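Local atomic coordinates of DUF4847 domain-containing protein (Bacteroides vulgatus, PDB entry 4ZGF), a protein that is of unknown function but binds calcium ions and probably has a lipocalin-like fold of the calycin clan. Residues P29-M34 / N102-E107; T78-G83 / N89-K94; A112-G117 / E127-Y132. All blocks are in the same frame, centred on the assembly; numbering follows the deposited sequence. Where two conformers were deposited one is given.

Interaction 1 (P29-M34 / N102-E107); sequences PKYNAM and NNEFIE
With CG anti to the backbone N (chi1 177°) and its chain fully extended beyond, K30 reaches straight out from the first turn of its helix toward E104, which is stretched likewise from the facing helix. The ring of Y31 lies alongside the lysine chain, and CG of K30 rests 4.0 Å above the plane of the Y31 ring, over its centre. The two helices stay well apart, since even the nearest CA atoms, those of K30 and E104, are 11.9 Å from each other. The glutamate bridges this gap by giving one carboxylate oxygen to each partner. Y31 OH donates to E104 OE1 over 2.6 Å, using the syn lone pair of that oxygen; OE1 sits at the ring edge, and the carboxylate is turned 74° against the ring. K30 NZ forms a salt bridge with E104 OE2 at 2.8 Å, again on the syn side but 34° out of the carboxylate plane. A weak hydrogen bond from K30 NZ to Y31 OH, 3.3 Å long, completes the triangle. A49, L50 and I53 of helix 40-54 also pack against Y31. An alanine in place of E104 would take away both acceptors, and is likely to leave the lysine charge without its mate and the buried phenol without this acceptor. A polar clasp, with little apolar contact, thus links helices 30-35 and 100-111. Gripped at both oxygens, the carboxylate is fixed in its rotation, and the adjacent ammonium group and short phenol bond would be expected to favour its ionised form.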
ATOM      1  N   PRO A  29       5.937  11.161  -2.641  1.00  7.45           N
ATOM      2  CA  PRO A  29       5.175  10.601  -1.505  1.00  7.30           C
ATOM      3  C   PRO A  29       4.129  11.598  -1.034  1.00  7.26           C
ATOM      4  O   PRO A  29       4.451  12.671  -0.542  1.00  8.58           O
ATOM      5  CB  PRO A  29       6.259  10.367  -0.444  1.00  7.87           C
ATOM      6  CG  PRO A  29       7.295  11.426  -0.741  1.00  8.27           C
ATOM      7  CD  PRO A  29       7.306  11.564  -2.241  1.00  8.53           C
ATOM      8  N   LYS A  30       2.843  11.236  -1.159  1.00  6.36           N
ATOM      9  CA  LYS A  30       1.735  12.154  -0.972  1.00  6.58           C
ATOM     10  C   LYS A  30       1.678  12.734   0.442  1.00  6.23           C
ATOM     11  O   LYS A  30       1.600  13.963   0.597  1.00  6.89           O
ATOM     12  CB  LYS A  30       0.430  11.399  -1.280  1.00  7.16           C
ATOM     13  CG  LYS A  30      -0.808  12.227  -1.043  1.00  7.86           C
ATOM     14  CD  LYS A  30      -2.089  11.484  -1.430  1.00  8.88           C
ATOM     15  CE  LYS A  30      -3.320  12.293  -1.096  1.00 10.33           C
ATOM     16  NZ  LYS A  30      -4.548  11.576  -1.539  1.00 12.07           N
ATOM     17  N   TYR A  31       1.625  11.873   1.454  1.00  5.81           N
ATOM     18  CA  TYR A  31       1.383  12.387   2.808  1.00  6.02           C
ATOM     19  C   TYR A  31       2.650  12.933   3.450  1.00  5.81           C
ATOM     20  O   TYR A  31       2.567  13.891   4.218  1.00  6.04           O
ATOM     21  CB  TYR A  31       0.646  11.334   3.643  1.00  6.37           C
ATOM     22  CG  TYR A  31      -0.772  11.153   3.133  1.00  6.27           C
ATOM     23  CD1 TYR A  31      -1.689  12.170   3.314  1.00  7.42           C
ATOM     24  CD2 TYR A  31      -1.171  10.021   2.438  1.00  6.84           C
ATOM     25  CE1 TYR A  31      -2.991  12.061   2.851  1.00  8.24           C
ATOM     26  CE2 TYR A  31      -2.475   9.888   1.964  1.00  7.59           C
ATOM     27  CZ  TYR A  31      -3.383  10.911   2.175  1.00  8.25           C
ATOM     28  OH  TYR A  31      -4.682  10.853   1.706  1.00 10.43           O
ATOM     29  N   ASN A  32       3.827  12.376   3.114  1.00  5.91           N
ATOM     30  CA  ASN A  32       5.057  13.013   3.571  1.00  6.15           C
ATOM     31  C   ASN A  32       5.216  14.397   2.931  1.00  6.56           C
ATOM     32  O   ASN A  32       5.648  15.337   3.610  1.00  7.63           O
ATOM     33  CB  ASN A  32       6.253  12.116   3.300  1.00  6.45           C
ATOM     34  CG  ASN A  32       6.354  10.992   4.317  1.00  6.25           C
ATOM     35  OD1 ASN A  32       6.826  11.212   5.453  1.00  7.69           O
ATOM     36  ND2 ASN A  32       5.913   9.807   3.952  1.00  6.26           N
ATOM     37  N   ALA A  33       4.854  14.543   1.652  1.00  6.71           N
ATOM     38  CA  ALA A  33       4.868  15.888   1.040  1.00  7.66           C
ATOM     39  C   ALA A  33       3.869  16.787   1.719  1.00  7.57           C
ATOM     40  O   ALA A  33       4.151  17.964   2.002  1.00  8.53           O
ATOM     41  CB  ALA A  33       4.616  15.821  -0.443  1.00  8.71           C
HETATM   42  N   MSE A  34       2.660  16.274   1.992  1.00  7.09           N
HETATM   43  CA  MSE A  34       1.639  17.097   2.654  1.00  6.94           C
HETATM   44  C   MSE A  34       2.115  17.613   3.987  1.00  6.65           C
HETATM   45  O   MSE A  34       1.887  18.778   4.332  1.00  7.13           O
HETATM   46  CB  MSE A  34       0.340  16.284   2.804  1.00  7.11           C
HETATM   47  CG  MSE A  34      -0.805  17.172   3.267  1.00  7.95           C
HETATM   48 SE   MSE A  34      -2.447  16.120   3.541  0.75  8.70          SE
HETATM   49  CE  MSE A  34      -2.688  15.551   1.713  1.00 12.38           C
ATOM     50  N   ASN A 102      -9.267   4.719   4.678  1.00  6.40           N
ATOM     51  CA  ASN A 102      -9.524   3.325   4.328  1.00  6.12           C
ATOM     52  C   ASN A 102      -9.889   3.201   2.859  1.00  6.02           C
ATOM     53  O   ASN A 102      -9.453   2.279   2.175  1.00  6.82           O
ATOM     54  CB  ASN A 102     -10.677   2.742   5.151  1.00  6.33           C
ATOM     55  CG  ASN A 102     -10.319   2.372   6.566  1.00  6.06           C
ATOM     56  OD1 ASN A 102      -9.172   2.538   7.012  1.00  6.42           O
ATOM     57  ND2 ASN A 102     -11.294   1.830   7.289  1.00  6.77           N
ATOM     58  N   ASN A 103     -10.763   4.085   2.400  1.00  6.51           N
ATOM     59  CA  ASN A 103     -11.247   4.008   1.027  1.00  7.26           C
ATOM     60  C   ASN A 103     -10.069   4.183   0.049  1.00  6.79           C
ATOM     61  O   ASN A 103      -9.984   3.487  -0.960  1.00  7.41           O
ATOM     62  CB  ASN A 103     -12.314   5.085   0.781  1.00  8.15           C
ATOM     63  CG  ASN A 103     -13.551   4.943   1.673  1.00 11.20           C
ATOM     64  OD1 ASN A 103     -13.754   3.941   2.340  1.00 13.43           O
ATOM     65  ND2 ASN A 103     -14.351   6.001   1.723  1.00 14.34           N
ATOM     66  N   GLU A 104      -9.155   5.098   0.367  1.00  6.29           N
ATOM     67  CA  GLU A 104      -7.988   5.324  -0.460  1.00  6.67           C
ATOM     68  C   GLU A 104      -7.105   4.053  -0.527  1.00  6.25           C
ATOM     69  O   GLU A 104      -6.607   3.669  -1.595  1.00  6.86           O
ATOM     70  CB  GLU A 104      -7.227   6.530   0.074  1.00  7.55           C
ATOM     71  CG  GLU A 104      -6.051   6.936  -0.766  1.00  8.01           C
ATOM     72  CD  GLU A 104      -5.384   8.196  -0.265  1.00  9.04           C
ATOM     73  OE1 GLU A 104      -5.567   8.583   0.900  1.00 12.14           O
ATOM     74  OE2 GLU A 104      -4.652   8.805  -1.042  1.00 12.63           O
ATOM     75  N   PHE A 105      -6.890   3.430   0.634  1.00  5.82           N
ATOM     76  CA  PHE A 105      -6.084   2.214   0.702  1.00  6.03           C
ATOM     77  C   PHE A 105      -6.731   1.062  -0.070  1.00  5.53           C
ATOM     78  O   PHE A 105      -6.084   0.353  -0.859  1.00  6.08           O
ATOM     79  CB  PHE A 105      -5.875   1.846   2.169  1.00  6.21           C
ATOM     80  CG  PHE A 105      -5.077   0.599   2.379  1.00  7.13           C
ATOM     81  CD1 PHE A 105      -3.705   0.614   2.331  1.00  8.60           C
ATOM     82  CD2 PHE A 105      -5.718  -0.638   2.559  1.00  9.83           C
ATOM     83  CE1 PHE A 105      -2.949  -0.542   2.552  1.00 10.08           C
ATOM     84  CE2 PHE A 105      -4.972  -1.791   2.778  1.00 12.35           C
ATOM     85  CZ  PHE A 105      -3.583  -1.732   2.772  1.00 11.30           C
ATOM     86  N   ILE A 106      -8.026   0.849   0.182  1.00  5.81           N
ATOM     87  CA  ILE A 106      -8.749  -0.241  -0.461  1.00  6.38           C
ATOM     88  C   ILE A 106      -8.765  -0.053  -1.983  1.00  6.43           C
ATOM     89  O   ILE A 106      -8.565  -1.015  -2.727  1.00  6.82           O
ATOM     90  CB  ILE A 106     -10.180  -0.353   0.152  1.00  6.88           C
ATOM     91  CG1 ILE A 106     -10.087  -0.840   1.603  1.00  7.73           C
ATOM     92  CG2 ILE A 106     -11.062  -1.293  -0.661  1.00  8.03           C
ATOM     93  CD1 ILE A 106     -11.369  -0.559   2.409  1.00  9.43           C
ATOM     94  N   GLU A 107      -8.949   1.178  -2.441  0.70  6.45           N
ATOM     95  CA  GLU A 107      -8.929   1.434  -3.867  0.70  7.39           C
ATOM     96  C   GLU A 107      -7.552   1.152  -4.461  0.70  7.52           C
ATOM     97  O   GLU A 107      -7.438   0.535  -5.525  0.70  8.19           O
ATOM     98  CB  GLU A 107      -9.370   2.872  -4.125  0.70  9.07           C
ATOM     99  CG  GLU A 107      -9.519   3.245  -5.590  0.70 10.75           C
ATOM    100  CD  GLU A 107     -10.770   2.644  -6.336  0.70 12.72           C
ATOM    101  OE1 GLU A 107     -11.593   1.759  -5.866  0.70 13.54           O
ATOM    102  OE2 GLU A 107     -10.834   2.991  -7.531  0.70 14.96           O
TER

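Interaction 2 (T78-G83 / N89-K94); sequences TWQADG and NINFTK
Four polar side chains, T78, Q80, N89 and N91, share one face of this antiparallel hairpin, while the other face carries the apolar pair W79 and I90. T78 holds OG1 between its backbone N and carbonyl carbon (chi1 65°), on the side of N91. In one of its two conformers Q80, bent at chi2, folds back across N91 at about a right angle, and the two amide planes come to lie nearly coplanar, 18° apart. Beneath them the backbones pair regularly. T78 and N91 form one hydrogen-bonded pair, with T78 N to N91 O and N91 N to T78 O both 2.9 Å. Q80 and N89 form the next, through Q80 N to N89 O at 3.0 Å and N89 N to Q80 O at 2.8 Å. Between them W79 and I90 make a non-hydrogen-bonded pair, where W79 CA adds a CA-H...O contact of 3.3 Å to N89 O. The apolar meeting is slight, W79 CB to I90 CG1 at 4.3 Å, because the indole leads away from I90: it meets the rings of F6 and F60 and donates from NE1 to K61 O. Past the paired residues, D82 at the end of strand 73-82 binds calcium together with D85 from the connecting turn. I90 packs on L109 of helix 100-111, joining the hairpin to that helix, and A81 touches helix 2-6.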
ATOM      1  N   THR A  78      -8.385 -12.572  -0.807  1.00  6.13           N
ATOM      2  CA  THR A  78      -7.516 -13.489  -1.503  1.00  6.42           C
ATOM      3  C   THR A  78      -6.614 -12.709  -2.460  1.00  6.52           C
ATOM      4  O   THR A  78      -6.882 -11.544  -2.777  1.00  6.34           O
ATOM      5  CB  THR A  78      -8.315 -14.576  -2.252  1.00  7.29           C
ATOM      6  OG1 THR A  78      -9.062 -13.931  -3.277  1.00  8.07           O
ATOM      7  CG2 THR A  78      -9.270 -15.293  -1.304  1.00  8.56           C
ATOM      8  N   TRP A  79      -5.560 -13.378  -2.909  1.00  6.71           N
ATOM      9  CA  TRP A  79      -4.622 -12.761  -3.819  1.00  6.84           C
ATOM     10  C   TRP A  79      -3.961 -13.797  -4.658  1.00  6.83           C
ATOM     11  O   TRP A  79      -3.756 -14.948  -4.259  1.00  7.95           O
ATOM     12  CB  TRP A  79      -3.555 -11.936  -3.042  1.00  7.31           C
ATOM     13  CG  TRP A  79      -2.614 -12.777  -2.252  1.00  7.22           C
ATOM     14  CD1 TRP A  79      -2.867 -13.382  -1.055  1.00  7.55           C
ATOM     15  CD2 TRP A  79      -1.304 -13.231  -2.662  1.00  7.51           C
ATOM     16  NE1 TRP A  79      -1.785 -14.168  -0.684  1.00  7.88           N
ATOM     17  CE2 TRP A  79      -0.823 -14.093  -1.652  1.00  7.63           C
ATOM     18  CE3 TRP A  79      -0.489 -12.967  -3.763  1.00  8.50           C
ATOM     19  CZ2 TRP A  79       0.428 -14.701  -1.729  1.00  8.84           C
ATOM     20  CZ3 TRP A  79       0.756 -13.585  -3.833  1.00  9.40           C
ATOM     21  CH2 TRP A  79       1.195 -14.443  -2.827  1.00  9.37           C
ATOM     22  N   GLN A  80      -3.576 -13.356  -5.858  0.60  7.55           N
ATOM     23  CA  GLN A  80      -2.788 -14.161  -6.802  0.60  8.76           C
ATOM     24  C   GLN A  80      -1.736 -13.257  -7.427  0.60  8.26           C
ATOM     25  O   GLN A  80      -1.998 -12.075  -7.629  0.60  8.96           O
ATOM     26  CB  GLN A  80      -3.738 -14.763  -7.878  0.60 11.00           C
ATOM     27  CG  GLN A  80      -4.953 -15.553  -7.364  0.60 13.20           C
ATOM     28  CD  GLN A  80      -6.191 -14.737  -6.964  0.60 13.81           C
ATOM     29  OE1 GLN A  80      -6.551 -13.710  -7.615  0.60 14.64           O
ATOM     30  NE2 GLN A  80      -6.878 -15.195  -5.886  0.60 13.65           N
ATOM     31  N   ALA A  81      -0.553 -13.779  -7.732  1.00  9.29           N
ATOM     32  CA  ALA A  81       0.447 -13.022  -8.452  1.00  9.04           C
ATOM     33  C   ALA A  81       1.130 -13.926  -9.445  1.00  9.39           C
ATOM     34  O   ALA A  81       1.161 -15.154  -9.305  1.00 11.61           O
ATOM     35  CB  ALA A  81       1.441 -12.393  -7.486  1.00 10.42           C
ATOM     36  N   ASP A  82       1.674 -13.311 -10.485  1.00  9.51           N
ATOM     37  CA  ASP A  82       2.406 -14.009 -11.531  1.00 10.05           C
ATOM     38  C   ASP A  82       3.806 -13.426 -11.596  1.00  9.69           C
ATOM     39  O   ASP A  82       3.973 -12.248 -11.980  1.00  9.66           O
ATOM     40  CB  ASP A  82       1.661 -13.865 -12.844  1.00 11.01           C
ATOM     41  CG  ASP A  82       2.278 -14.659 -13.981  1.00 13.93           C
ATOM     42  OD1 ASP A  82       3.412 -15.159 -13.853  1.00 15.97           O
ATOM     43  OD2 ASP A  82       1.570 -14.801 -14.990  1.00 17.32           O
ATOM     44  N   GLY A  83       4.812 -14.227 -11.259  1.00 11.20           N
ATOM     45  CA  GLY A  83       6.164 -13.747 -11.260  1.00 11.97           C
ATOM     46  C   GLY A  83       6.795 -13.653 -12.630  1.00 12.03           C
ATOM     47  O   GLY A  83       7.898 -13.103 -12.766  1.00 14.74           O
ATOM     48  N   ASN A  89      -3.276  -9.676  -8.459  1.00  6.02           N
ATOM     49  CA  ASN A  89      -4.738  -9.506  -8.404  1.00  6.17           C
ATOM     50  C   ASN A  89      -5.165  -9.737  -6.972  1.00  6.20           C
ATOM     51  O   ASN A  89      -5.125 -10.878  -6.487  1.00  8.07           O
ATOM     52  CB  ASN A  89      -5.404 -10.493  -9.357  1.00  7.17           C
ATOM     53  CG  ASN A  89      -6.878 -10.254  -9.532  1.00  7.56           C
ATOM     54  OD1 ASN A  89      -7.466  -9.372  -8.907  1.00  6.80           O
ATOM     55  ND2 ASN A  89      -7.482 -11.014 -10.451  1.00 10.79           N
ATOM     56  N   ILE A  90      -5.588  -8.664  -6.292  1.00  5.44           N
ATOM     57  CA  ILE A  90      -6.097  -8.705  -4.922  1.00  5.91           C
ATOM     58  C   ILE A  90      -7.614  -8.630  -4.968  1.00  5.31           C
ATOM     59  O   ILE A  90      -8.194  -7.892  -5.793  1.00  5.83           O
ATOM     60  CB  ILE A  90      -5.480  -7.541  -4.113  1.00  6.65           C
ATOM     61  CG1 ILE A  90      -3.956  -7.744  -4.013  1.00  8.02           C
ATOM     62  CG2 ILE A  90      -6.087  -7.436  -2.726  1.00  7.74           C
ATOM     63  CD1 ILE A  90      -3.178  -6.569  -3.479  1.00  9.15           C
ATOM     64  N   ASN A  91      -8.250  -9.395  -4.081  1.00  5.34           N
ATOM     65  CA  ASN A  91      -9.723  -9.495  -4.021  1.00  5.78           C
ATOM     66  C   ASN A  91     -10.137  -9.380  -2.583  1.00  6.19           C
ATOM     67  O   ASN A  91      -9.686 -10.170  -1.739  1.00  8.19           O
ATOM     68  CB  ASN A  91     -10.162 -10.857  -4.566  1.00  6.88           C
ATOM     69  CG  ASN A  91      -9.354 -11.218  -5.793  1.00  6.85           C
ATOM     70  OD1 ASN A  91      -9.319 -10.455  -6.762  1.00  6.69           O
ATOM     71  ND2 ASN A  91      -8.649 -12.358  -5.730  1.00  8.69           N
ATOM     72  N   PHE A  92     -10.986  -8.421  -2.250  1.00  5.90           N
ATOM     73  CA  PHE A  92     -11.464  -8.276  -0.858  1.00  6.27           C
ATOM     74  C   PHE A  92     -12.725  -9.096  -0.625  1.00  6.05           C
ATOM     75  O   PHE A  92     -13.669  -9.075  -1.420  1.00  7.55           O
ATOM     76  CB  PHE A  92     -11.766  -6.823  -0.541  1.00  6.42           C
ATOM     77  CG  PHE A  92     -10.529  -5.975  -0.369  1.00  6.38           C
ATOM     78  CD1 PHE A  92      -9.926  -5.371  -1.481  1.00  7.36           C
ATOM     79  CD2 PHE A  92      -9.978  -5.749   0.883  1.00  7.20           C
ATOM     80  CE1 PHE A  92      -8.799  -4.601  -1.310  1.00  8.31           C
ATOM     81  CE2 PHE A  92      -8.859  -4.974   1.031  1.00  7.41           C
ATOM     82  CZ  PHE A  92      -8.267  -4.396  -0.064  1.00  7.67           C
ATOM     83  N   THR A  93     -12.755  -9.757   0.536  1.00  6.07           N
ATOM     84  CA  THR A  93     -13.980 -10.393   1.060  1.00  6.49           C
ATOM     85  C   THR A  93     -14.528  -9.708   2.286  1.00  6.87           C
ATOM     86  O   THR A  93     -15.704  -9.894   2.606  1.00  8.62           O
ATOM     87  CB  THR A  93     -13.782 -11.893   1.281  1.00  7.08           C
ATOM     88  OG1 THR A  93     -12.685 -12.109   2.154  1.00  7.69           O
ATOM     89  CG2 THR A  93     -13.499 -12.607  -0.051  1.00  8.62           C
ATOM     90  N   LYS A  94     -13.708  -8.929   2.998  0.50  6.99           N
ATOM     91  CA  LYS A  94     -14.165  -8.196   4.185  0.50  7.31           C
ATOM     92  C   LYS A  94     -13.433  -6.877   4.231  0.50  7.40           C
ATOM     93  O   LYS A  94     -12.197  -6.852   4.088  0.50  7.24           O
ATOM     94  CB  LYS A  94     -13.843  -8.974   5.455  0.50  9.18           C
ATOM     95  CG  LYS A  94     -14.246  -8.278   6.764  0.50 11.90           C
ATOM     96  CD  LYS A  94     -13.598  -8.948   7.986  0.50 14.46           C
ATOM     97  CE  LYS A  94     -13.940  -8.288   9.327  0.50 16.11           C
ATOM     98  NZ  LYS A  94     -13.441  -6.890   9.539  0.50 12.98           N
TER

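Interaction 3 (A112-G117 / E127-Y132); sequences AIFYQG and EGKKTY
Apolar contacts join I113 and F114 to the loop at E127 and K129, and no hydrogen bond crosses between the two segments. The gamma methyl CG2 of I113 presses on the E127 backbone, 3.6 Å from E127 N, and lies 4.1 Å from E127 CB. With CG1 of I113 anti to its backbone N (chi1 -160°), this methyl is also placed over one face of the neighbouring F114 ring, 3.6 Å above the plane and offset toward the rim. F114 then meets the aliphatic part of K129 obliquely, its CD2 3.7 Å from K129 CG, with K129 CD a little farther off. One oxygen also comes to the ring: E127 O lies at the edge of F114, in its plane, 3.7 Å from F114 CE2. The charged end of K129 contributes little: NZ stays 5.8 Å from the centroid of the F114 ring, a long cation-pi approach that can be at most a weak attraction. In one of the two conformers of E127, its carboxylate likewise leads away from the contact, so both charged residues serve it through their backbone or their methylene groups. Within the fold, I113 and F114 both face A125 in a classic beta bulge where strand 114-117 pairs with strand 121-125. The segment 127-132 is the loop that leaves strand 121-125 and runs into strand 132-136, and it folds back beside this bulge. W22 touches both F114 and K129, while the buried Y115 of strand 114-117 packs against helix 2-6.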
ATOM      1  N   ALA A 112      -4.536  -2.423  -7.945  1.00  6.18           N
ATOM      2  CA  ALA A 112      -3.165  -2.896  -8.185  1.00  6.89           C
ATOM      3  C   ALA A 112      -3.169  -4.013  -9.228  1.00  6.45           C
ATOM      4  O   ALA A 112      -3.914  -4.974  -9.110  1.00  6.95           O
ATOM      5  CB  ALA A 112      -2.556  -3.404  -6.898  1.00  7.57           C
ATOM      6  N   ILE A 113      -2.265  -3.886 -10.190  1.00  6.75           N
ATOM      7  CA  ILE A 113      -2.058  -4.942 -11.169  1.00  6.88           C
ATOM      8  C   ILE A 113      -0.596  -5.261 -11.401  1.00  5.71           C
ATOM      9  O   ILE A 113      -0.300  -6.353 -11.874  1.00  6.65           O
ATOM     10  CB  ILE A 113      -2.826  -4.673 -12.435  1.00  8.58           C
ATOM     11  CG1 ILE A 113      -3.034  -5.929 -13.253  1.00 11.21           C
ATOM     12  CG2 ILE A 113      -2.218  -3.577 -13.195  1.00  9.80           C
ATOM     13  CD1 ILE A 113      -4.168  -5.769 -14.270  1.00 14.47           C
ATOM     14  N   PHE A 114       0.321  -4.333 -11.098  1.00  5.67           N
ATOM     15  CA  PHE A 114       1.744  -4.551 -11.232  1.00  5.65           C
ATOM     16  C   PHE A 114       2.413  -4.432  -9.867  1.00  5.77           C
ATOM     17  O   PHE A 114       1.977  -3.633  -9.035  1.00  6.76           O
ATOM     18  CB  PHE A 114       2.362  -3.518 -12.179  1.00  6.61           C
ATOM     19  CG  PHE A 114       1.756  -3.515 -13.546  1.00  7.40           C
ATOM     20  CD1 PHE A 114       1.789  -4.648 -14.341  1.00  9.37           C
ATOM     21  CD2 PHE A 114       1.092  -2.392 -14.023  1.00  9.31           C
ATOM     22  CE1 PHE A 114       1.223  -4.658 -15.597  1.00 10.86           C
ATOM     23  CE2 PHE A 114       0.533  -2.414 -15.290  1.00 10.98           C
ATOM     24  CZ  PHE A 114       0.591  -3.532 -16.045  1.00 11.36           C
ATOM     25  N   TYR A 115       3.478  -5.191  -9.674  1.00  5.95           N
ATOM     26  CA  TYR A 115       4.270  -5.041  -8.465  1.00  6.08           C
ATOM     27  C   TYR A 115       5.745  -5.032  -8.777  1.00  6.25           C
ATOM     28  O   TYR A 115       6.195  -5.516  -9.815  1.00  6.86           O
ATOM     29  CB  TYR A 115       3.959  -6.164  -7.434  1.00  6.68           C
ATOM     30  CG  TYR A 115       4.508  -7.528  -7.801  1.00  6.65           C
ATOM     31  CD1 TYR A 115       5.798  -7.899  -7.429  1.00  7.34           C
ATOM     32  CD2 TYR A 115       3.767  -8.428  -8.542  1.00  7.04           C
ATOM     33  CE1 TYR A 115       6.331  -9.114  -7.802  1.00  8.89           C
ATOM     34  CE2 TYR A 115       4.287  -9.667  -8.899  1.00  8.03           C
ATOM     35  CZ  TYR A 115       5.577 -10.010  -8.558  1.00  9.05           C
ATOM     36  OH  TYR A 115       6.099 -11.232  -8.928  1.00 11.60           O
ATOM     37  N   GLN A 116       6.508  -4.479  -7.837  1.00  6.36           N
ATOM     38  CA  GLN A 116       7.944  -4.681  -7.824  1.00  6.81           C
ATOM     39  C   GLN A 116       8.393  -4.558  -6.376  1.00  7.21           C
ATOM     40  O   GLN A 116       7.713  -3.973  -5.532  1.00  7.74           O
ATOM     41  CB  GLN A 116       8.680  -3.680  -8.723  1.00  7.62           C
ATOM     42  CG  GLN A 116       8.569  -2.225  -8.306  1.00  7.90           C
ATOM     43  CD  GLN A 116       9.244  -1.293  -9.314  1.00  7.88           C
ATOM     44  OE1 GLN A 116      10.447  -1.457  -9.608  1.00  9.33           O
ATOM     45  NE2 GLN A 116       8.502  -0.335  -9.848  1.00  8.07           N
ATOM     46  N   GLY A 117       9.536  -5.101  -6.060  1.00 10.41           N
ATOM     47  CA  GLY A 117      10.074  -4.903  -4.731  1.00 12.68           C
ATOM     48  C   GLY A 117      11.240  -5.760  -4.444  1.00 11.85           C
ATOM     49  O   GLY A 117      11.807  -6.380  -5.343  1.00 13.96           O
ATOM     50  N   GLU A 127      -3.032  -0.099 -13.464  1.00  7.21           N
ATOM     51  CA  GLU A 127      -2.702  -0.315 -14.883  0.50  8.06           C
ATOM     52  C   GLU A 127      -1.990   0.838 -15.575  1.00  8.88           C
ATOM     53  O   GLU A 127      -1.152   0.619 -16.444  1.00 11.28           O
ATOM     54  CB  GLU A 127      -3.951  -0.738 -15.645  0.50  8.63           C
ATOM     55  CG  GLU A 127      -5.080   0.320 -15.634  0.50  9.74           C
ATOM     56  CD  GLU A 127      -6.317  -0.046 -16.466  0.50 11.38           C
ATOM     57  OE1 GLU A 127      -6.350  -1.178 -16.969  0.50 12.25           O
ATOM     58  OE2 GLU A 127      -7.299   0.766 -16.537  0.50 12.51           O
ATOM     59  N   GLY A 128      -2.321   2.047 -15.219  1.00  8.66           N
ATOM     60  CA  GLY A 128      -1.652   3.234 -15.841  1.00  8.75           C
ATOM     61  C   GLY A 128      -0.281   3.568 -15.293  1.00  8.24           C
ATOM     62  O   GLY A 128       0.425   4.421 -15.844  1.00  8.74           O
ATOM     63  N   LYS A 129       0.119   2.946 -14.180  1.00  7.07           N
ATOM     64  CA  LYS A 129       1.448   3.119 -13.609  1.00  7.16           C
ATOM     65  C   LYS A 129       1.769   4.552 -13.216  1.00  7.24           C
ATOM     66  O   LYS A 129       2.946   4.894 -13.100  1.00  8.86           O
ATOM     67  CB  LYS A 129       2.526   2.472 -14.485  1.00  9.24           C
ATOM     68  CG  LYS A 129       2.326   0.993 -14.712  1.00 11.63           C
ATOM     69  CD  LYS A 129       3.268   0.409 -15.772  1.00 12.34           C
ATOM     70  CE  LYS A 129       3.116   0.949 -17.199  1.00 16.69           C
ATOM     71  NZ  LYS A 129       4.147   0.257 -18.062  1.00 17.98           N
ATOM     72  N   LYS A 130       0.755   5.372 -12.940  0.50  7.11           N
ATOM     73  CA  LYS A 130       0.997   6.770 -12.574  0.50  7.46           C
ATOM     74  C   LYS A 130       1.162   6.966 -11.081  0.50  6.75           C
ATOM     75  O   LYS A 130       1.603   8.029 -10.638  0.50  7.50           O
ATOM     76  CB  LYS A 130      -0.168   7.660 -13.009  0.50  8.67           C
ATOM     77  CG  LYS A 130      -0.432   7.696 -14.498  0.50 10.43           C
ATOM     78  CD  LYS A 130      -1.292   8.890 -14.835  0.50 13.07           C
ATOM     79  CE  LYS A 130      -1.851   8.796 -16.229  0.50 14.15           C
ATOM     80  NZ  LYS A 130      -0.763   8.848 -17.248  0.50 14.34           N
ATOM     81  N   THR A 131       0.735   5.977 -10.307  1.00  6.70           N
ATOM     82  CA  THR A 131       0.756   6.016  -8.847  1.00  7.13           C
ATOM     83  C   THR A 131       1.196   4.657  -8.374  1.00  6.09           C
ATOM     84  O   THR A 131       1.155   3.674  -9.099  1.00  6.79           O
ATOM     85  CB  THR A 131      -0.627   6.381  -8.276  1.00  7.50           C
ATOM     86  OG1 THR A 131      -1.569   5.380  -8.684  1.00  7.99           O
ATOM     87  CG2 THR A 131      -1.114   7.757  -8.711  1.00  8.44           C
ATOM     88  N   TYR A 132       1.547   4.591  -7.084  1.00  6.62           N
ATOM     89  CA  TYR A 132       1.711   3.294  -6.420  1.00  6.51           C
ATOM     90  C   TYR A 132       1.566   3.496  -4.931  1.00  6.30           C
ATOM     91  O   TYR A 132       1.697   4.601  -4.418  1.00  7.45           O
ATOM     92  CB  TYR A 132       3.044   2.616  -6.764  1.00  6.71           C
ATOM     93  CG  TYR A 132       4.303   3.406  -6.506  1.00  6.72           C
ATOM     94  CD1 TYR A 132       4.955   3.377  -5.278  1.00  7.13           C
ATOM     95  CD2 TYR A 132       4.866   4.178  -7.509  1.00  7.50           C
ATOM     96  CE1 TYR A 132       6.124   4.083  -5.056  1.00  7.07           C
ATOM     97  CE2 TYR A 132       6.012   4.923  -7.292  1.00  8.23           C
ATOM     98  CZ  TYR A 132       6.658   4.871  -6.071  1.00  7.54           C
ATOM     99  OH  TYR A 132       7.805   5.607  -5.914  1.00  8.71           O
TER

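How the interactions relate
None of the three is a fully buried core contact: interactions 1 and 2 are partly buried, whereas interaction 3 lies at the surface. Their chemistry follows their place. Interaction 1 joins two helices far apart in sequence by charge and hydrogen bonding, interaction 2 pairs neighbouring strands through their backbones, and interaction 3 sets a loop against a bulged strand by apolar contact. Interactions 2 and 3 reach the same sheet and touch where Y115 OH lies 3.4 Å from G83 CA. Helix 100-111, which supplies E104 to interaction 1, also packs on the hairpin of interaction 2, with I106 O 3.9 Å from F92 CE1, and leads on to strand 114-117 of interaction 3.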